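Local coordinates for protein ENT (PDB 5ZX1) that is of uncharacterised function but carries an ENT domain, a small all-helical module, and is probably linked to transcription, at residues L48-C53 / A87-D92. Residues are numbered along the deposited sequence; the frame is centred on the assembly and turned at random.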
ATOM      1  N   LEU A  48       1.913  -0.457   1.087  1.00 59.33           N
ATOM      2  CA  LEU A  48       1.533  -1.444   0.083  1.00 58.89           C
ATOM      3  C   LEU A  48       0.584  -0.858  -0.951  1.00 57.22           C
ATOM      4  O   LEU A  48       0.732  -1.097  -2.147  1.00 56.04           O
ATOM      5  CB  LEU A  48       0.874  -2.650   0.745  1.00 65.27           C
ATOM      6  CG  LEU A  48       1.565  -4.005   0.664  1.00 70.34           C
ATOM      7  CD1 LEU A  48       0.541  -5.064   1.003  1.00 72.47           C
ATOM      8  CD2 LEU A  48       2.136  -4.237  -0.715  1.00 63.50           C
ATOM      9  N   CYS A  49      -0.415  -0.119  -0.489  1.00 58.13           N
ATOM     10  CA  CYS A  49      -1.325   0.549  -1.414  1.00 58.09           C
ATOM     11  C   CYS A  49      -0.604   1.553  -2.328  1.00 59.88           C
ATOM     12  O   CYS A  49      -0.818   1.572  -3.534  1.00 60.29           O
ATOM     13  CB  CYS A  49      -2.424   1.260  -0.631  1.00 58.47           C
ATOM     14  SG  CYS A  49      -3.622   0.123   0.082  1.00 64.51           S
ATOM     15  N   ARG A  50       0.256   2.384  -1.748  1.00 62.25           N
ATOM     16  CA  ARG A  50       0.874   3.480  -2.494  1.00 63.82           C
ATOM     17  C   ARG A  50       1.709   2.925  -3.629  1.00 64.52           C
ATOM     18  O   ARG A  50       1.537   3.272  -4.808  1.00 64.08           O
ATOM     19  CB  ARG A  50       1.737   4.347  -1.573  1.00 64.02           C
ATOM     20  CG  ARG A  50       0.975   4.899  -0.388  1.00 68.98           C
ATOM     21  CD  ARG A  50       1.900   5.227   0.768  1.00 67.59           C
ATOM     22  NE  ARG A  50       3.021   6.033   0.317  1.00 68.66           N
ATOM     23  CZ  ARG A  50       2.949   7.324   0.008  1.00 75.93           C
ATOM     24  NH1 ARG A  50       1.799   7.983   0.084  1.00 71.77           N
ATOM     25  NH2 ARG A  50       4.041   7.945  -0.403  1.00 65.13           N
ATOM     26  N   VAL A  51       2.602   2.033  -3.243  1.00 56.34           N
ATOM     27  CA  VAL A  51       3.514   1.390  -4.147  1.00 58.73           C
ATOM     28  C   VAL A  51       2.809   0.571  -5.249  1.00 62.28           C
ATOM     29  O   VAL A  51       3.198   0.625  -6.414  1.00 65.14           O
ATOM     30  CB  VAL A  51       4.474   0.534  -3.304  1.00 58.06           C
ATOM     31  CG1 VAL A  51       4.971  -0.622  -4.067  1.00 63.70           C
ATOM     32  CG2 VAL A  51       5.616   1.382  -2.815  1.00 59.69           C
ATOM     33  N   LEU A  52       1.769  -0.177  -4.913  1.00 61.50           N
ATOM     34  CA  LEU A  52       1.073  -0.913  -5.965  1.00 62.42           C
ATOM     35  C   LEU A  52       0.360   0.058  -6.914  1.00 64.27           C
ATOM     36  O   LEU A  52       0.168  -0.238  -8.101  1.00 61.89           O
ATOM     37  CB  LEU A  52       0.081  -1.916  -5.372  1.00 60.04           C
ATOM     38  CG  LEU A  52       0.761  -3.112  -4.709  1.00 60.63           C
ATOM     39  CD1 LEU A  52      -0.213  -4.258  -4.428  1.00 58.67           C
ATOM     40  CD2 LEU A  52       1.948  -3.583  -5.541  1.00 58.51           C
ATOM     41  N   CYS A  53      -0.009   1.228  -6.400  1.00 60.80           N
ATOM     42  CA  CYS A  53      -0.610   2.253  -7.246  1.00 68.52           C
ATOM     43  C   CYS A  53       0.439   2.997  -8.082  1.00 66.38           C
ATOM     44  O   CYS A  53       0.136   3.499  -9.161  1.00 70.38           O
ATOM     45  CB  CYS A  53      -1.396   3.242  -6.397  1.00 59.87           C
ATOM     46  SG  CYS A  53      -2.840   2.531  -5.659  1.00 69.76           S
ATOM     47  N   ALA A  87      -7.869   4.210  -1.140  1.00 74.41           N
ATOM     48  CA  ALA A  87      -8.419   5.445  -1.677  1.00 72.98           C
ATOM     49  C   ALA A  87      -7.395   6.581  -1.528  1.00 72.83           C
ATOM     50  O   ALA A  87      -7.148   7.336  -2.467  1.00 75.58           O
ATOM     51  CB  ALA A  87      -9.727   5.790  -0.978  1.00 65.50           C
ATOM     52  N   ALA A  88      -6.779   6.666  -0.352  1.00 74.90           N
ATOM     53  CA  ALA A  88      -5.788   7.699  -0.058  1.00 71.80           C
ATOM     54  C   ALA A  88      -4.572   7.597  -0.973  1.00 77.87           C
ATOM     55  O   ALA A  88      -4.046   8.612  -1.441  1.00 83.50           O
ATOM     56  CB  ALA A  88      -5.351   7.610   1.396  1.00 68.28           C
ATOM     57  N   ALA A  89      -4.119   6.377  -1.229  1.00 73.90           N
ATOM     58  CA  ALA A  89      -2.916   6.200  -2.025  1.00 74.76           C
ATOM     59  C   ALA A  89      -3.178   6.563  -3.483  1.00 73.36           C
ATOM     60  O   ALA A  89      -2.314   7.119  -4.160  1.00 75.94           O
ATOM     61  CB  ALA A  89      -2.413   4.778  -1.909  1.00 71.26           C
ATOM     62  N   ARG A  90      -4.379   6.257  -3.957  1.00 77.39           N
ATOM     63  CA  ARG A  90      -4.752   6.531  -5.343  1.00 73.29           C
ATOM     64  C   ARG A  90      -4.661   8.018  -5.669  1.00 75.56           C
ATOM     65  O   ARG A  90      -4.333   8.405  -6.792  1.00 78.64           O
ATOM     66  CB  ARG A  90      -6.168   6.025  -5.616  1.00 75.30           C
ATOM     67  CG  ARG A  90      -6.237   4.570  -6.064  1.00 80.27           C
ATOM     68  CD  ARG A  90      -7.592   4.271  -6.709  1.00 88.72           C
ATOM     69  NE  ARG A  90      -7.754   2.864  -7.079  1.00 89.16           N
ATOM     70  CZ  ARG A  90      -8.436   1.973  -6.366  1.00 81.99           C
ATOM     71  NH1 ARG A  90      -8.527   0.722  -6.794  1.00 81.84           N
ATOM     72  NH2 ARG A  90      -9.026   2.336  -5.228  1.00 87.49           N
ATOM     73  N   GLU A  91      -4.934   8.847  -4.673  1.00 77.44           N
ATOM     74  CA  GLU A  91      -5.014  10.279  -4.885  1.00 79.16           C
ATOM     75  C   GLU A  91      -3.809  11.030  -4.305  1.00 76.88           C
ATOM     76  O   GLU A  91      -3.691  12.239  -4.460  1.00 77.69           O
ATOM     77  CB  GLU A  91      -6.303  10.808  -4.273  1.00 74.04           C
ATOM     78  CG  GLU A  91      -6.189  11.039  -2.784  1.00 87.21           C
ATOM     79  CD  GLU A  91      -7.447  11.645  -2.201  1.00104.06           C
ATOM     80  OE1 GLU A  91      -7.395  12.165  -1.057  1.00 98.77           O
ATOM     81  OE2 GLU A  91      -8.485  11.599  -2.902  1.00104.31           O
ATOM     82  N   ASP A  92      -2.920  10.320  -3.625  1.00 76.55           N
ATOM     83  CA  ASP A  92      -1.695  10.938  -3.141  1.00 68.71           C
ATOM     84  C   ASP A  92      -0.907  11.484  -4.332  1.00 69.70           C
ATOM     85  O   ASP A  92      -0.884  10.861  -5.407  1.00 73.83           O
ATOM     86  CB  ASP A  92      -0.866   9.932  -2.350  1.00 72.48           C
ATOM     87  CG  ASP A  92       0.495  10.461  -1.987  1.00 72.87           C
ATOM     88  OD1 ASP A  92       1.373  10.479  -2.878  1.00 73.39           O
ATOM     89  OD2 ASP A  92       0.687  10.848  -0.813  1.00 75.97           O
TER
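The methyl group of Ala-89 presses against the backbone of helix 30-56 between Cys-49 and Arg-50, its CB lying 3.6 Å from Arg-50 CA. Two side-chain carbons also touch this methyl: Cys-49 CB comes to 3.7 Å from Ala-89 CB, and Arg-50 CG meets the same atom. With so small a residue at the interface, Arg-50 CA and Ala-89 CA come within 4.7 Å, and the axes of 48-53 and 87-91 approach to 8.3 Å, crossing at -41°. One turn on, Cys-53 SG meets the aliphatic part of Arg-90, 4.0 Å from its CG, while the extended Arg-90 chain carries NE on to the carbonyl oxygen of Gly-58.

Beyond the apolar patch, the end of the Arg-50 chain reaches Asp-92. A bend at chi3 (50°) brings NH1 to 3.2 Å from Asp-92 OD2, in a weak hydrogen bond that forms part of a salt bridge. The carboxylate oxygen lies at the guanidinium edge, in its plane, yet the two flat groups stand nearly perpendicular (85°), so the pairing runs through one nitrogen and one oxygen. Leu-94 and Val-95 also pack on the Arg-50 side chain. Arg-46 brings a second guanidinium close, and the Asp-92 carboxylate probably offsets some of that like charge. The contact thus packs the first and third helices (30-56 and 79-91) of the all-helical ENT domain through an alanine. Asp-92 OD1 caps helix 93-101 at Val-95 N, which probably sets the carboxylate's orientation, while OD2 adds a modest one-point ionic link to Arg-50.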